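Local coordinates for protein beta-lactamase (Sebaldella termitidis, PDB 6N1N) that probably hydrolyses the amide bond of beta-lactam antibiotics as a class D beta-lactamase, an activity associated with antibiotic resistance, at residues 238-241 against 242-245. Numbering follows the deposited sequence.
Sequences LTMM and AFRE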
# COMPACT_ATOMS: atom_id res chain seq x y z
N LEU A 238 -11.88 6.85 6.70
CA LEU A 238 -12.85 5.92 6.12
C LEU A 238 -12.51 4.48 6.49
O LEU A 238 -13.40 3.68 6.82
CB LEU A 238 -12.85 6.09 4.59
CG LEU A 238 -13.85 5.26 3.78
CD1 LEU A 238 -14.03 5.89 2.39
CD2 LEU A 238 -13.45 3.79 3.60
N THR A 239 -11.23 4.12 6.38
CA THR A 239 -10.79 2.78 6.75
C THR A 239 -11.10 2.49 8.22
O THR A 239 -11.60 1.40 8.56
CB THR A 239 -9.29 2.66 6.44
OG1 THR A 239 -9.07 3.04 5.07
CG2 THR A 239 -8.79 1.26 6.64
N MSE A 240 -10.84 3.46 9.11
CA MSE A 240 -11.09 3.26 10.53
C MSE A 240 -12.58 3.11 10.80
O MSE A 240 -12.98 2.33 11.66
CB MSE A 240 -10.54 4.41 11.38
CG MSE A 240 -9.04 4.69 11.16
SE MSE A 240 -7.87 3.15 11.50
CE MSE A 240 -7.63 3.41 13.42
N MSE A 241 -13.39 3.87 10.07
CA MSE A 241 -14.85 3.72 10.18
C MSE A 241 -15.31 2.32 9.78
O MSE A 241 -16.18 1.75 10.45
CB MSE A 241 -15.57 4.79 9.34
CG MSE A 241 -15.46 6.14 9.97
SE MSE A 241 -16.13 7.50 8.74
CE MSE A 241 -17.63 6.52 8.11
N ALA A 242 -14.76 1.78 8.70
CA ALA A 242 -15.07 0.41 8.31
C ALA A 242 -14.67 -0.57 9.42
O ALA A 242 -15.45 -1.47 9.75
CB ALA A 242 -14.37 0.05 7.01
N PHE A 243 -13.48 -0.39 10.00
CA PHE A 243 -13.08 -1.27 11.10
C PHE A 243 -14.06 -1.19 12.27
O PHE A 243 -14.45 -2.22 12.85
CB PHE A 243 -11.67 -0.92 11.62
CG PHE A 243 -10.54 -1.14 10.64
CD1 PHE A 243 -10.62 -2.03 9.59
CD2 PHE A 243 -9.35 -0.43 10.81
CE1 PHE A 243 -9.54 -2.20 8.71
CE2 PHE A 243 -8.28 -0.62 9.93
CZ PHE A 243 -8.38 -1.51 8.90
N ARG A 244 -14.48 0.03 12.65
CA ARG A 244 -15.42 0.17 13.75
C ARG A 244 -16.76 -0.46 13.41
O ARG A 244 -17.39 -1.09 14.25
CB ARG A 244 -15.58 1.65 14.13
CG ARG A 244 -14.33 2.18 14.84
CD ARG A 244 -14.52 3.55 15.49
NE ARG A 244 -14.73 4.58 14.48
CZ ARG A 244 -13.77 5.36 13.98
NH1 ARG A 244 -12.51 5.28 14.40
NH2 ARG A 244 -14.08 6.25 13.05
N GLU A 245 -17.22 -0.28 12.17
CA GLU A 245 -18.47 -0.90 11.75
C GLU A 245 -18.42 -2.42 11.92
O GLU A 245 -19.40 -3.04 12.34
CB GLU A 245 -18.78 -0.51 10.30
CG GLU A 245 -19.96 -1.23 9.68
CD GLU A 245 -21.27 -0.86 10.33
OE1 GLU A 245 -21.49 0.35 10.58
OE2 GLU A 245 -22.07 -1.79 10.57
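Four consecutive backbone hydrogen bonds join residues 238-241 to 242-245 as successive turns of one alpha-helix. The amides of Ala242, Phe243, Arg244 and Glu245 donate to the carbonyl oxygens of Leu238, Thr239, Met240 and Met241, each four residues back; Phe243 N lies 3.0 Å from Thr239 O with an N-H...O angle of 162°.

Thr239 and Phe243, one turn apart, send their side chains out side by side. Thr239 CG2 reaches the far end of the ring, 3.6 Å from Phe243 CZ, while Thr239 O lies over one ring face near its rim. The methyl suits this apolar side, and the hydroxyl of this buried residue is satisfied by a hydrogen bond to Arg235 O in the preceding turn. Met240, a selenomethionine, makes a Met-aromatic contact with the same ring: its chain bends at chi2 (-57°) and chi3 (-87°), and SE approaches obliquely, 3.9 Å from Phe243 CD2. Arg244 turns back along the helix, bent at its third torsion, which lays one guanidinium face over Met240 O. Its NH1 then comes 3.7 Å from Met240 CB and its NH2 3.4 Å from Met241 CG, while NH2 is also hydrogen-bonded to Gln237 OE1. A long, flexible arginine suits this partly exposed edge, its methylenes and flat head lying along the helix.

This is the C-terminal helix 228-245 of the penicillin-binding transpeptidase-like fold, lying against the central sheet. Thr239 and Phe243 meet Phe216 of strand 212-222, Phe243 edge-to-face, and Met240 touches Tyr184 and Leu186 of strand 184-195. Along another flank, Met241 rests on Ile15 of helix 11-18 and the small methyl of Ala242 meets Leu12 of the same helix, where Glu245 OE2 is hydrogen-bonded to Asn11 ND2.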